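Local coordinates for protein lectin (Pleurotus ostreatus, PDB 6T0Q) that binds N-acetylgalactosamine and probably galactose, through carbohydrate-binding-module-like domains that each hold a calcium ion, at residues T15-P27 / V259-T271. Residues are numbered along the deposited sequence; the frame is centred on the assembly and turned at random.
Sequences TCKITATPRQFQP and VADAYTIPNLHPT. Unlike the reference sequence in segment 15-27: Arg23 (reference Ser).
An antiparallel edge pairing joins Arg23 and Gln24 to strand 261-265, and two backbone bonds define its hydrogen-bonded pair: Arg23 N donates to Thr264 O at 3.0 Å, and Thr264 N returns to Arg23 O at 2.8 Å. The pairing continues with Phe25 N to Ala262 O, 2.9 Å and straight at hydrogen (173°), although the donor sits 46° above the carbonyl plane. With strand 229-239 on the other side of 261-265, strand 23-24 is, within this chain, an outermost strand of an antiparallel sheet, so the N-terminal segment extends a sheet built from residues more than 200 positions later. Phe25 CG lies anti to the backbone N (chi1 170°), which leads the ring away from strand 261-265, toward Val192 and Thr233; its CD1 edge still meets Thr264 OG1 at 3.4 Å. A water bridges that hydroxyl to Gln26 N, while Arg23 NH2 donates a hydrogen bond to a lone pair of Gln26 OE1, which is also hydrogen-bonded to Ser140 OG. Beyond the strand pairing, toward Ala20 and Asn267, prolines make much of the contact: Pro22 CB packs on Ile265 CD1 at 3.6 Å, and Pro266 CG on Ala20 CB at 3.5 Å. Asn267 crosses Pro22 at about a right angle, its OD1 lying 3.6 Å from Pro22 CD.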
loop_
_atom_site.group_PDB
_atom_site.type_symbol
_atom_site.label_atom_id
_atom_site.label_comp_id
_atom_site.label_asym_id
_atom_site.label_seq_id
_atom_site.Cartn_x
_atom_site.Cartn_y
_atom_site.Cartn_z
ATOM N N THR A 15 -1.886 -17.073 -16.555
ATOM C CA THR A 15 -2.643 -16.760 -15.351
ATOM C C THR A 15 -4.140 -16.718 -15.651
ATOM O O THR A 15 -4.563 -16.507 -16.792
ATOM C CB THR A 15 -2.193 -15.422 -14.753
ATOM O OG1 THR A 15 -2.959 -15.140 -13.576
ATOM C CG2 THR A 15 -2.381 -14.294 -15.760
ATOM N N CYS A 16 -4.941 -16.928 -14.603
ATOM C CA CYS A 16 -6.395 -16.938 -14.703
ATOM C C CYS A 16 -7.008 -15.814 -13.876
ATOM O O CYS A 16 -6.486 -15.428 -12.826
ATOM C CB CYS A 16 -7.004 -18.260 -14.214
ATOM S SG CYS A 16 -6.492 -19.784 -15.038
ATOM N N LYS A 17 -8.139 -15.313 -14.359
ATOM C CA LYS A 17 -8.977 -14.408 -13.585
ATOM C C LYS A 17 -9.569 -15.145 -12.387
ATOM O O LYS A 17 -10.069 -16.265 -12.523
ATOM C CB LYS A 17 -10.089 -13.861 -14.480
ATOM C CG LYS A 17 -11.234 -13.196 -13.758
ATOM C CD LYS A 17 -11.001 -11.718 -13.616
ATOM C CE LYS A 17 -12.321 -10.984 -13.484
ATOM N NZ LYS A 17 -12.113 -9.564 -13.108
ATOM N N ILE A 18 -9.511 -14.530 -11.208
ATOM C CA ILE A 18 -10.023 -15.162 -9.996
ATOM C C ILE A 18 -11.470 -14.731 -9.803
ATOM O O ILE A 18 -11.748 -13.585 -9.448
ATOM C CB ILE A 18 -9.169 -14.822 -8.772
ATOM C CG1 ILE A 18 -7.766 -15.396 -8.955
ATOM C CG2 ILE A 18 -9.814 -15.382 -7.507
ATOM C CD1 ILE A 18 -6.835 -15.079 -7.822
ATOM N N THR A 19 -12.398 -15.648 -10.056
ATOM C CA THR A 19 -13.804 -15.401 -9.783
ATOM C C THR A 19 -14.243 -15.956 -8.430
ATOM O O THR A 19 -15.372 -15.696 -8.008
ATOM C CB THR A 19 -14.674 -15.995 -10.905
ATOM O OG1 THR A 19 -14.421 -17.399 -11.014
ATOM C CG2 THR A 19 -14.366 -15.328 -12.254
ATOM N N ALA A 20 -13.382 -16.706 -7.739
ATOM C CA ALA A 20 -13.681 -17.125 -6.373
ATOM C C ALA A 20 -13.860 -15.905 -5.477
ATOM O O ALA A 20 -13.144 -14.909 -5.614
ATOM C CB ALA A 20 -12.556 -18.008 -5.831
ATOM N N THR A 21 -14.814 -15.984 -4.557
ATOM C CA THR A 21 -15.100 -14.934 -3.587
ATOM C C THR A 21 -15.068 -15.511 -2.179
ATOM O O THR A 21 -15.078 -16.733 -2.005
ATOM C CB THR A 21 -16.472 -14.304 -3.866
ATOM O OG1 THR A 21 -17.471 -15.330 -3.832
ATOM C CG2 THR A 21 -16.477 -13.585 -5.222
ATOM N N PRO A 22 -15.025 -14.659 -1.139
ATOM C CA PRO A 22 -14.920 -15.176 0.237
ATOM C C PRO A 22 -16.016 -16.178 0.581
ATOM O O PRO A 22 -17.146 -16.089 0.102
ATOM C CB PRO A 22 -15.032 -13.907 1.093
ATOM C CG PRO A 22 -14.428 -12.850 0.242
ATOM C CD PRO A 22 -14.884 -13.186 -1.166
ATOM N N ARG A 23 -15.667 -17.146 1.428
ATOM C CA ARG A 23 -16.602 -18.208 1.772
ATOM C C ARG A 23 -16.260 -18.772 3.144
ATOM O O ARG A 23 -15.188 -18.525 3.701
ATOM C CB ARG A 23 -16.577 -19.326 0.723
ATOM C CG ARG A 23 -15.226 -20.007 0.601
ATOM C CD ARG A 23 -15.132 -20.851 -0.668
ATOM N NE ARG A 23 -15.542 -22.245 -0.481
ATOM C CZ ARG A 23 -14.709 -23.239 -0.171
ATOM N NH1 ARG A 23 -13.416 -22.992 0.002
ATOM N NH2 ARG A 23 -15.167 -24.478 -0.030
ATOM N N GLN A 24 -17.191 -19.548 3.679
ATOM C CA GLN A 24 -16.887 -20.327 4.869
ATOM C C GLN A 24 -15.683 -21.228 4.605
ATOM O O GLN A 24 -15.562 -21.832 3.537
ATOM C CB GLN A 24 -18.099 -21.162 5.280
ATOM C CG GLN A 24 -17.817 -22.099 6.448
ATOM C CD GLN A 24 -19.066 -22.828 6.923
ATOM O OE1 GLN A 24 -20.126 -22.225 7.095
ATOM N NE2 GLN A 24 -18.941 -24.128 7.141
ATOM N N PHE A 25 -14.776 -21.294 5.575
ATOM C CA PHE A 25 -13.570 -22.099 5.414
ATOM C C PHE A 25 -13.932 -23.574 5.267
ATOM O O PHE A 25 -14.789 -24.087 5.993
ATOM C CB PHE A 25 -12.647 -21.889 6.621
ATOM C CG PHE A 25 -11.492 -22.850 6.675
ATOM C CD1 PHE A 25 -10.367 -22.645 5.890
ATOM C CD2 PHE A 25 -11.539 -23.967 7.503
ATOM C CE1 PHE A 25 -9.299 -23.539 5.924
ATOM C CE2 PHE A 25 -10.470 -24.869 7.546
ATOM C CZ PHE A 25 -9.357 -24.652 6.759
ATOM N N GLN A 26 -13.270 -24.257 4.321
ATOM C CA GLN A 26 -13.491 -25.685 4.076
ATOM C C GLN A 26 -12.328 -26.502 4.623
ATOM O O GLN A 26 -11.203 -26.394 4.107
ATOM C CB GLN A 26 -13.666 -25.974 2.579
ATOM C CG GLN A 26 -13.767 -27.480 2.283
ATOM C CD GLN A 26 -13.756 -27.821 0.790
ATOM O OE1 GLN A 26 -13.967 -26.956 -0.061
ATOM N NE2 GLN A 26 -13.494 -29.088 0.472
ATOM N N PRO A 27 -12.545 -27.335 5.637
ATOM C CA PRO A 27 -11.431 -28.086 6.229
ATOM C C PRO A 27 -10.809 -29.051 5.233
ATOM O O PRO A 27 -11.510 -29.732 4.485
ATOM C CB PRO A 27 -12.096 -28.841 7.386
ATOM C CG PRO A 27 -13.305 -28.013 7.735
ATOM C CD PRO A 27 -13.799 -27.534 6.379
ATOM N N VAL A 259 -18.405 -20.686 19.816
ATOM C CA VAL A 259 -18.128 -21.392 18.572
ATOM C C VAL A 259 -17.607 -20.361 17.578
ATOM O O VAL A 259 -18.362 -19.484 17.139
ATOM C CB VAL A 259 -19.371 -22.111 18.028
ATOM C CG1 VAL A 259 -19.053 -22.788 16.693
ATOM C CG2 VAL A 259 -19.894 -23.136 19.058
ATOM N N ALA A 260 -16.316 -20.451 17.236
ATOM C CA ALA A 260 -15.699 -19.495 16.324
ATOM C C ALA A 260 -16.029 -19.829 14.872
ATOM O O ALA A 260 -16.313 -20.978 14.516
ATOM C CB ALA A 260 -14.177 -19.469 16.511
ATOM N N ASP A 261 -15.963 -18.808 14.020
ATOM C CA ASP A 261 -16.195 -18.959 12.588
ATOM C C ASP A 261 -14.892 -18.779 11.822
ATOM O O ASP A 261 -14.072 -17.932 12.182
ATOM C CB ASP A 261 -17.216 -17.936 12.103
ATOM C CG ASP A 261 -18.504 -18.008 12.887
ATOM O OD1 ASP A 261 -18.995 -19.140 13.071
ATOM O OD2 ASP A 261 -18.991 -16.954 13.357
ATOM N N ALA A 262 -14.716 -19.559 10.753
ATOM C CA ALA A 262 -13.544 -19.463 9.889
ATOM C C ALA A 262 -13.971 -19.183 8.457
ATOM O O ALA A 262 -14.983 -19.716 7.981
ATOM C CB ALA A 262 -12.691 -20.744 9.943
ATOM N N TYR A 263 -13.184 -18.351 7.771
ATOM C CA TYR A 263 -13.476 -17.918 6.415
ATOM C C TYR A 263 -12.221 -17.987 5.561
ATOM O O TYR A 263 -11.107 -17.786 6.051
ATOM C CB TYR A 263 -14.011 -16.481 6.373
ATOM C CG TYR A 263 -15.237 -16.275 7.219
ATOM C CD1 TYR A 263 -16.503 -16.540 6.708
ATOM C CD2 TYR A 263 -15.134 -15.809 8.530
ATOM C CE1 TYR A 263 -17.644 -16.358 7.483
ATOM C CE2 TYR A 263 -16.269 -15.616 9.311
ATOM C CZ TYR A 263 -17.518 -15.892 8.775
ATOM O OH TYR A 263 -18.644 -15.706 9.541
ATOM N N THR A 264 -12.422 -18.239 4.268
ATOM C CA THR A 264 -11.357 -18.179 3.274
ATOM C C THR A 264 -11.590 -16.971 2.374
ATOM O O THR A 264 -12.710 -16.759 1.899
ATOM C CB THR A 264 -11.317 -19.467 2.442
ATOM O OG1 THR A 264 -10.861 -20.547 3.267
ATOM C CG2 THR A 264 -10.389 -19.313 1.221
ATOM N N ILE A 265 -10.544 -16.179 2.161
ATOM C CA ILE A 265 -10.583 -15.027 1.260
ATOM C C ILE A 265 -9.651 -15.370 0.109
ATOM O O ILE A 265 -8.432 -15.199 0.237
ATOM C CB ILE A 265 -10.129 -13.726 1.948
ATOM C CG1 ILE A 265 -10.746 -13.574 3.344
ATOM C CG2 ILE A 265 -10.370 -12.509 1.019
ATOM C CD1 ILE A 265 -12.226 -13.484 3.359
ATOM N N PRO A 266 -10.159 -15.883 -1.011
ATOM C CA PRO A 266 -9.281 -16.372 -2.083
ATOM C C PRO A 266 -8.869 -15.303 -3.080
ATOM O O PRO A 266 -8.133 -15.617 -4.022
ATOM C CB PRO A 266 -10.166 -17.426 -2.768
ATOM C CG PRO A 266 -11.546 -16.817 -2.673
ATOM C CD PRO A 266 -11.585 -16.064 -1.336
ATOM N N ASN A 267 -9.313 -14.063 -2.898
ATOM C CA ASN A 267 -9.183 -13.027 -3.917
ATOM C C ASN A 267 -8.673 -11.729 -3.305
ATOM O O ASN A 267 -9.197 -10.649 -3.571
ATOM C CB ASN A 267 -10.525 -12.798 -4.607
ATOM C CG ASN A 267 -11.597 -12.315 -3.643
ATOM O OD1 ASN A 267 -11.541 -12.593 -2.443
ATOM N ND2 ASN A 267 -12.574 -11.578 -4.160
ATOM N N LEU A 268 -7.637 -11.822 -2.467
ATOM C CA LEU A 268 -7.028 -10.626 -1.892
ATOM C C LEU A 268 -6.520 -9.687 -2.983
ATOM O O LEU A 268 -6.161 -10.112 -4.083
ATOM C CB LEU A 268 -5.861 -11.005 -0.985
ATOM C CG LEU A 268 -6.145 -11.757 0.310
ATOM C CD1 LEU A 268 -4.824 -12.042 1.009
ATOM C CD2 LEU A 268 -7.049 -10.905 1.188
ATOM N N HIS A 269 -6.505 -8.394 -2.673
ATOM C CA HIS A 269 -5.724 -7.459 -3.463
ATOM C C HIS A 269 -4.244 -7.804 -3.292
ATOM O O HIS A 269 -3.832 -8.253 -2.221
ATOM C CB HIS A 269 -5.990 -6.020 -3.012
ATOM C CG HIS A 269 -5.330 -4.980 -3.863
ATOM N ND1 HIS A 269 -4.060 -4.506 -3.610
ATOM C CD2 HIS A 269 -5.765 -4.322 -4.967
ATOM C CE1 HIS A 269 -3.740 -3.599 -4.520
ATOM N NE2 HIS A 269 -4.756 -3.471 -5.357
ATOM N N PRO A 270 -3.429 -7.636 -4.338
ATOM C CA PRO A 270 -2.032 -8.090 -4.242
ATOM C C PRO A 270 -1.184 -7.330 -3.231
ATOM O O PRO A 270 -0.190 -7.893 -2.754
ATOM C CB PRO A 270 -1.499 -7.909 -5.676
ATOM C CG PRO A 270 -2.468 -7.015 -6.348
ATOM C CD PRO A 270 -3.795 -7.272 -5.717
ATOM N N THR A 271 -1.513 -6.078 -2.892
ATOM C CA THR A 271 -0.640 -5.305 -2.009
ATOM C C THR A 271 -1.324 -4.629 -0.824
ATOM O O THR A 271 -0.626 -4.301 0.141
ATOM C CB THR A 271 0.118 -4.228 -2.803
ATOM O OG1 THR A 271 -0.816 -3.358 -3.461
ATOM C CG2 THR A 271 1.046 -4.869 -3.828
HETATM O O HOH W 1 -13.364 -12.762 -7.211
HETATM O O HOH W 2 -11.519 -22.952 2.506
#